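Local coordinates for protein Myo-inositol phosphohydrolase (Mitsuokella multacida, PDB 4WU3) that probably hydrolyses phosphate esters of inositol phosphates such as phytate, in the manner of a protein-tyrosine-phosphatase-like phytase, at residues L536-Q541 with T548-M553; Y417-R422 with I524-T529. The protein carries 2 engineered substitutions. All coordinates share one frame; numbering follows the deposited sequence.

Interaction 1. Residues L536-Q541 with T548-M553; sequences LHFHSQ and TAYMAM. Engineered in segment 536-541: S540 (natural residue Cys). With 4IP (inositol-(1,3,4,5)-tetrakisphosphate), chain F.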
loop_
_atom_site.group_PDB
_atom_site.type_symbol
_atom_site.label_atom_id
_atom_site.label_comp_id
_atom_site.label_asym_id
_atom_site.label_seq_id
_atom_site.Cartn_x
_atom_site.Cartn_y
_atom_site.Cartn_z
ATOM N N LEU A 536 -49.331 -13.224 -10.286
ATOM C CA LEU A 536 -48.191 -12.481 -9.761
ATOM C C LEU A 536 -47.387 -11.829 -10.858
ATOM O O LEU A 536 -46.874 -12.509 -11.747
ATOM C CB LEU A 536 -47.263 -13.406 -8.990
ATOM C CG LEU A 536 -47.879 -14.112 -7.795
ATOM C CD1 LEU A 536 -46.834 -15.004 -7.144
ATOM C CD2 LEU A 536 -48.446 -13.113 -6.808
ATOM N N HIS A 537 -47.274 -10.504 -10.790
ATOM C CA HIS A 537 -46.417 -9.770 -11.714
ATOM C C HIS A 537 -45.173 -9.254 -11.010
ATOM O O HIS A 537 -45.242 -8.325 -10.220
ATOM C CB HIS A 537 -47.149 -8.594 -12.341
ATOM C CG HIS A 537 -46.287 -7.803 -13.272
ATOM N ND1 HIS A 537 -46.179 -8.096 -14.613
ATOM C CD2 HIS A 537 -45.457 -6.760 -13.048
ATOM C CE1 HIS A 537 -45.337 -7.256 -15.180
ATOM N NE2 HIS A 537 -44.888 -6.432 -14.253
ATOM N N PHE A 538 -44.031 -9.864 -11.302
ATOM C CA PHE A 538 -42.791 -9.463 -10.682
ATOM C C PHE A 538 -42.112 -8.365 -11.470
ATOM O O PHE A 538 -42.038 -8.418 -12.700
ATOM C CB PHE A 538 -41.843 -10.643 -10.587
ATOM C CG PHE A 538 -42.314 -11.717 -9.675
ATOM C CD1 PHE A 538 -42.036 -11.670 -8.332
ATOM C CD2 PHE A 538 -43.033 -12.787 -10.173
ATOM C CE1 PHE A 538 -42.471 -12.678 -7.487
ATOM C CE2 PHE A 538 -43.482 -13.786 -9.336
ATOM C CZ PHE A 538 -43.195 -13.734 -7.991
ATOM N N HIS A 539 -41.599 -7.373 -10.753
ATOM C CA HIS A 539 -40.739 -6.368 -11.376
ATOM C C HIS A 539 -39.591 -6.026 -10.444
ATOM O O HIS A 539 -39.682 -6.169 -9.227
ATOM C CB HIS A 539 -41.523 -5.095 -11.774
ATOM C CG HIS A 539 -41.689 -4.107 -10.663
ATOM N ND1 HIS A 539 -40.700 -3.217 -10.300
ATOM C CD2 HIS A 539 -42.723 -3.880 -9.824
ATOM C CE1 HIS A 539 -41.117 -2.492 -9.280
ATOM N NE2 HIS A 539 -42.341 -2.873 -8.972
ATOM N N SER A 540 -38.495 -5.586 -11.036
ATOM C CA SER A 540 -37.410 -5.010 -10.276
ATOM C C SER A 540 -37.047 -3.739 -11.028
ATOM O O SER A 540 -37.947 -2.992 -11.411
ATOM C CB SER A 540 -36.252 -5.998 -10.155
ATOM O OG SER A 540 -36.129 -6.751 -11.343
ATOM N N GLN A 541 -35.765 -3.473 -11.246
ATOM C CA GLN A 541 -35.372 -2.249 -11.952
ATOM C C GLN A 541 -35.463 -2.505 -13.440
ATOM O O GLN A 541 -36.129 -1.769 -14.156
ATOM C CB GLN A 541 -33.946 -1.804 -11.570
ATOM C CG GLN A 541 -33.617 -0.351 -11.906
ATOM C CD GLN A 541 -33.275 -0.113 -13.371
ATOM O OE1 GLN A 541 -32.780 -0.997 -14.059
ATOM N NE2 GLN A 541 -33.520 1.101 -13.843
ATOM N N THR A 548 -36.223 -12.349 -12.755
ATOM C CA THR A 548 -36.111 -13.689 -13.326
ATOM C C THR A 548 -35.782 -14.737 -12.268
ATOM O O THR A 548 -36.241 -15.880 -12.347
ATOM C CB THR A 548 -35.058 -13.764 -14.442
ATOM O OG1 THR A 548 -35.271 -12.706 -15.385
ATOM C CG2 THR A 548 -35.168 -15.086 -15.159
ATOM N N ALA A 549 -35.004 -14.340 -11.270
ATOM C CA ALA A 549 -34.744 -15.204 -10.117
ATOM C C ALA A 549 -36.050 -15.615 -9.417
ATOM O O ALA A 549 -36.324 -16.797 -9.220
ATOM C CB ALA A 549 -33.817 -14.499 -9.133
ATOM N N TYR A 550 -36.867 -14.638 -9.042
ATOM C CA TYR A 550 -38.135 -14.942 -8.384
ATOM C C TYR A 550 -39.090 -15.707 -9.303
ATOM O O TYR A 550 -39.733 -16.677 -8.868
ATOM C CB TYR A 550 -38.777 -13.672 -7.818
ATOM C CG TYR A 550 -38.292 -13.377 -6.415
ATOM C CD1 TYR A 550 -38.893 -13.981 -5.310
ATOM C CD2 TYR A 550 -37.206 -12.543 -6.194
ATOM C CE1 TYR A 550 -38.435 -13.737 -4.029
ATOM C CE2 TYR A 550 -36.743 -12.290 -4.911
ATOM C CZ TYR A 550 -37.359 -12.886 -3.832
ATOM O OH TYR A 550 -36.893 -12.632 -2.552
ATOM N N MET A 551 -39.173 -15.312 -10.570
ATOM C CA MET A 551 -40.039 -16.041 -11.500
ATOM C C MET A 551 -39.634 -17.525 -11.617
ATOM O O MET A 551 -40.492 -18.408 -11.640
ATOM C CB MET A 551 -40.055 -15.380 -12.875
ATOM C CG MET A 551 -40.744 -14.027 -12.900
ATOM S SD MET A 551 -40.477 -13.098 -14.417
ATOM C CE MET A 551 -41.636 -13.945 -15.495
ATOM N N ALA A 552 -38.331 -17.787 -11.685
ATOM C CA ALA A 552 -37.818 -19.144 -11.782
ATOM C C ALA A 552 -38.102 -19.944 -10.510
ATOM O O ALA A 552 -38.379 -21.142 -10.572
ATOM C CB ALA A 552 -36.321 -19.115 -12.068
ATOM N N MET A 553 -38.028 -19.291 -9.355
ATOM C CA MET A 553 -38.305 -19.972 -8.090
ATOM C C MET A 553 -39.781 -20.346 -7.960
ATOM O O MET A 553 -40.119 -21.431 -7.485
ATOM C CB MET A 553 -37.887 -19.101 -6.909
ATOM C CG MET A 553 -36.399 -19.141 -6.624
ATOM S SD MET A 553 -35.985 -18.238 -5.134
ATOM C CE MET A 553 -35.651 -16.595 -5.764
HETATM C C1 4IP F . -30.460 -5.764 -12.919
HETATM O O1 4IP F . -31.773 -6.309 -13.051
HETATM C C2 4IP F . -30.487 -4.263 -13.172
HETATM O O2 4IP F . -31.067 -4.006 -14.444
HETATM C C3 4IP F . -29.086 -3.666 -13.168
HETATM O O3 4IP F . -29.160 -2.266 -13.446
HETATM C C4 4IP F . -28.178 -4.348 -14.188
HETATM O O4 4IP F . -26.855 -3.810 -14.066
HETATM C C5 4IP F . -28.147 -5.852 -13.942
HETATM O O5 4IP F . -27.342 -6.503 -14.928
HETATM C C6 4IP F . -29.553 -6.449 -13.941
HETATM O O6 4IP F . -29.497 -7.851 -13.664
HETATM P P1 4IP F . -32.849 -6.287 -11.857
HETATM O O1P 4IP F . -32.323 -7.283 -10.862
HETATM O O2P 4IP F . -34.124 -6.687 -12.553
HETATM O O3P 4IP F . -32.859 -4.855 -11.386
HETATM P P3 4IP F . -28.535 -1.199 -12.408
HETATM O O4P 4IP F . -27.208 -1.804 -12.016
HETATM O O5P 4IP F . -29.557 -1.130 -11.296
HETATM O O6P 4IP F . -28.396 0.071 -13.210
HETATM P P4 4IP F . -26.030 -3.248 -15.337
HETATM O O7P 4IP F . -26.991 -2.326 -16.047
HETATM O O8P 4IP F . -24.870 -2.533 -14.690
HETATM O O9P 4IP F . -25.667 -4.503 -16.109
HETATM P P5 4IP F . -26.421 -7.764 -14.509
HETATM O OPF 4IP F . -26.068 -7.539 -13.046
HETATM O OPG 4IP F . -25.250 -7.655 -15.463
HETATM O OPH 4IP F . -27.311 -8.964 -14.740
#

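Interaction 2. Residues Y417-R422 with I524-T529; sequences YIMDLR and INFTRT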
loop_
_atom_site.group_PDB
_atom_site.type_symbol
_atom_site.label_atom_id
_atom_site.label_comp_id
_atom_site.label_asym_id
_atom_site.label_seq_id
_atom_site.Cartn_x
_atom_site.Cartn_y
_atom_site.Cartn_z
ATOM N N TYR A 417 -51.475 -9.304 -8.315
ATOM C CA TYR A 417 -50.536 -8.672 -7.388
ATOM C C TYR A 417 -49.320 -8.166 -8.145
ATOM O O TYR A 417 -48.746 -8.877 -8.961
ATOM C CB TYR A 417 -50.055 -9.635 -6.291
ATOM C CG TYR A 417 -51.121 -10.056 -5.318
ATOM C CD1 TYR A 417 -52.046 -11.024 -5.670
ATOM C CD2 TYR A 417 -51.200 -9.506 -4.050
ATOM C CE1 TYR A 417 -53.038 -11.419 -4.798
ATOM C CE2 TYR A 417 -52.195 -9.900 -3.163
ATOM C CZ TYR A 417 -53.107 -10.861 -3.548
ATOM O OH TYR A 417 -54.110 -11.285 -2.706
ATOM N N ILE A 418 -48.940 -6.922 -7.876
ATOM C CA ILE A 418 -47.657 -6.403 -8.327
ATOM C C ILE A 418 -46.647 -6.716 -7.222
ATOM O O ILE A 418 -46.802 -6.264 -6.081
ATOM C CB ILE A 418 -47.716 -4.880 -8.578
ATOM C CG1 ILE A 418 -48.703 -4.550 -9.713
ATOM C CG2 ILE A 418 -46.335 -4.326 -8.881
ATOM C CD1 ILE A 418 -48.438 -5.254 -11.031
ATOM N N MET A 419 -45.648 -7.526 -7.561
ATOM C CA MET A 419 -44.611 -7.914 -6.618
ATOM C C MET A 419 -43.365 -7.067 -6.869
ATOM O O MET A 419 -42.565 -7.358 -7.758
ATOM C CB MET A 419 -44.283 -9.402 -6.756
ATOM C CG MET A 419 -45.486 -10.338 -6.690
ATOM S SD MET A 419 -46.341 -10.355 -5.095
ATOM C CE MET A 419 -45.098 -11.061 -4.011
ATOM N N ASP A 420 -43.225 -5.998 -6.095
ATOM C CA ASP A 420 -42.111 -5.075 -6.237
ATOM C C ASP A 420 -40.932 -5.648 -5.455
ATOM O O ASP A 420 -40.986 -5.749 -4.235
ATOM C CB ASP A 420 -42.533 -3.703 -5.711
ATOM C CG ASP A 420 -41.390 -2.700 -5.632
ATOM O OD1 ASP A 420 -40.297 -2.954 -6.174
ATOM O OD2 ASP A 420 -41.595 -1.640 -5.003
ATOM N N LEU A 421 -39.868 -6.026 -6.158
ATOM C CA LEU A 421 -38.752 -6.720 -5.536
ATOM C C LEU A 421 -37.567 -5.815 -5.231
ATOM O O LEU A 421 -36.465 -6.302 -5.011
ATOM C CB LEU A 421 -38.270 -7.837 -6.456
ATOM C CG LEU A 421 -39.312 -8.863 -6.903
ATOM C CD1 LEU A 421 -38.769 -9.702 -8.044
ATOM C CD2 LEU A 421 -39.723 -9.735 -5.725
ATOM N N ARG A 422 -37.783 -4.507 -5.196
ATOM C CA ARG A 422 -36.676 -3.553 -5.133
ATOM C C ARG A 422 -36.302 -3.086 -3.723
ATOM O O ARG A 422 -37.104 -2.446 -3.036
ATOM C CB ARG A 422 -37.022 -2.339 -5.976
ATOM C CG ARG A 422 -37.337 -2.664 -7.423
ATOM C CD ARG A 422 -37.577 -1.380 -8.196
ATOM N NE ARG A 422 -36.348 -0.618 -8.387
ATOM C CZ ARG A 422 -36.279 0.526 -9.057
ATOM N NH1 ARG A 422 -37.374 1.059 -9.595
ATOM N NH2 ARG A 422 -35.110 1.138 -9.194
ATOM N N ILE A 524 -42.138 -17.286 -0.029
ATOM C CA ILE A 524 -42.793 -18.579 0.132
ATOM C C ILE A 524 -44.000 -18.443 1.062
ATOM O O ILE A 524 -45.103 -18.921 0.766
ATOM C CB ILE A 524 -41.804 -19.630 0.650
ATOM C CG1 ILE A 524 -40.748 -19.890 -0.432
ATOM C CG2 ILE A 524 -42.523 -20.917 1.049
ATOM C CD1 ILE A 524 -39.562 -20.688 0.041
ATOM N N ASN A 525 -43.799 -17.748 2.168
ATOM C CA ASN A 525 -44.898 -17.443 3.052
ATOM C C ASN A 525 -46.017 -16.734 2.292
ATOM O O ASN A 525 -47.178 -17.103 2.415
ATOM C CB ASN A 525 -44.407 -16.618 4.237
ATOM C CG ASN A 525 -43.516 -17.423 5.162
ATOM O OD1 ASN A 525 -43.480 -18.656 5.097
ATOM N ND2 ASN A 525 -42.796 -16.733 6.031
ATOM N N PHE A 526 -45.676 -15.741 1.479
ATOM C CA PHE A 526 -46.692 -15.065 0.678
ATOM C C PHE A 526 -47.470 -16.073 -0.152
ATOM O O PHE A 526 -48.693 -16.006 -0.201
ATOM C CB PHE A 526 -46.072 -14.001 -0.234
ATOM C CG PHE A 526 -47.056 -13.357 -1.172
ATOM C CD1 PHE A 526 -47.776 -12.268 -0.788
ATOM C CD2 PHE A 526 -47.250 -13.842 -2.437
ATOM C CE1 PHE A 526 -48.681 -11.670 -1.647
ATOM C CE2 PHE A 526 -48.156 -13.252 -3.296
ATOM C CZ PHE A 526 -48.876 -12.165 -2.898
ATOM N N THR A 527 -46.778 -17.010 -0.802
ATOM C CA THR A 527 -47.463 -17.945 -1.692
ATOM C C THR A 527 -48.392 -18.879 -0.940
ATOM O O THR A 527 -49.355 -19.371 -1.506
ATOM C CB THR A 527 -46.504 -18.833 -2.526
ATOM O OG1 THR A 527 -45.708 -19.647 -1.653
ATOM C CG2 THR A 527 -45.614 -17.994 -3.420
ATOM N N ARG A 528 -48.104 -19.149 0.325
ATOM C CA ARG A 528 -48.937 -20.072 1.090
ATOM C C ARG A 528 -50.335 -19.529 1.382
ATOM O O ARG A 528 -51.276 -20.298 1.522
ATOM C CB ARG A 528 -48.294 -20.360 2.422
ATOM C CG ARG A 528 -46.924 -20.979 2.385
ATOM C CD ARG A 528 -46.579 -21.025 3.848
ATOM N NE ARG A 528 -45.206 -21.246 4.219
ATOM C CZ ARG A 528 -44.631 -22.430 4.166
ATOM N NH1 ARG A 528 -45.303 -23.484 3.705
ATOM N NH2 ARG A 528 -43.386 -22.537 4.553
ATOM N N THR A 529 -50.463 -18.211 1.504
ATOM C CA THR A 529 -51.720 -17.595 1.931
ATOM C C THR A 529 -52.417 -16.845 0.799
ATOM O O THR A 529 -53.532 -16.359 0.976
ATOM C CB THR A 529 -51.477 -16.574 3.049
ATOM O OG1 THR A 529 -50.776 -15.450 2.524
ATOM C CG2 THR A 529 -50.618 -17.115 4.079
#

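Interaction 1. Residues L536-Q541 with T548-M553
F538, next to last in strand 535-539, meets Y550 and M551 on the helix that follows the phosphate-binding loop, the strand–P-loop–helix unit of protein tyrosine phosphatases. Its CG lies anti to the carbonyl carbon (chi1 -66°), which carries the ring toward the helix, where two neighbouring residues touch it at different carbons. CB of Y550 packs obliquely against the CD1–CE1 side, 3.8 Å from F538 CE1, in an off-centre CH-pi contact. From the same side of the ring plane M551 CG lies 3.8 Å from F538 CD2, the two side chains running antiparallel alongside each other. The Y550 ring itself leads away from the strand, and M553 CE sits over the centre of one of its faces. H539 points away from the helix, and its ND1 donates a nearly straight 3.0 Å bond, in the imidazole plane, to a lone pair of S540 O. S540 is an engineered replacement of the natural cysteine. The modelled 2.3 Å between S540 OG and inositol tetrakisphosphate O2P is too short to be taken at face value. Next along the loop, the backbone N of Q541 donates to O3P of the same phosphate at 3.2 Å.

Interaction 2. Residues Y417-R422 with I524-T529
F526 of helix 517-529 meets Y417 and M419, two residues apart on strand 416-422 and so on the same side of it. The aromatic contact is an edge-to-face pair. The CZ corner of F526 stands over one face of the tyrosine ring, nearer its rim than its centre, with Y417 CD2 at 3.7 Å from F526 CZ and the two planes inclined at 83°. F526 has CG anti to its own nitrogen (chi1 175°), an orientation that extends the ring from the helix toward the sheet.

The sulfur and methyl contacts fall on a face of the same phenylalanine. M419 is bent at both chi2 and chi3, folding its end over the ring: CE lies 3.9 Å from the F526 centroid, almost on the ring normal, as a CH-pi contact. M419 SD approaches more obliquely, 3.8 Å from F526 CZ, completing a Met-aromatic contact. With an alanine in place of F526 the ring is gone, which is likely to leave the Y417 face without its edge partner and the M419 methyl without the ring it covers.

No hydrogen bond crosses between strand and helix; polar groups are bonded within their segment or to residues outside the pair. D420 OD1 accepts from R422 N in an Asx turn, while R422 forms salt bridges with D345, E395 and E424. On the helix, T527 OG1 donates to a lone pair of I524 O at 2.6 Å. R528 NE reaches N525 OD1 at 3.2 Å.

L536 of the adjoining strand also touches F526, adding to the apolar surface the ring rests on. A helix linking parallel strands 503-509 and 535-539 while lying against the strand between them is a beta-alpha-beta crossover, part of the alpha/beta fold of protein tyrosine phosphatases.

How the interactions relate
The two contacts lie about 10 Å apart, centre to centre, and share one mixed five-stranded sheet, in which strands 416-422 and 535-539 are parallel neighbours. Backbone bonds join them directly: H537 O is 2.8 Å from M419 N, and H537 N is 2.9 Å from Y417 O. Along the chain, interaction 2 closes before interaction 1 opens: helix 517-529 leads into strand 535-539, then the phosphate-binding loop and helix 545-558. The two helices also meet, through T527 with Y554 and M557. Interaction 1 thus flanks the phosphate-binding loop, while interaction 2, its M419 side chain about 12 Å from the inositol phosphate, packs the crossover helix on the sheet from which that loop springs.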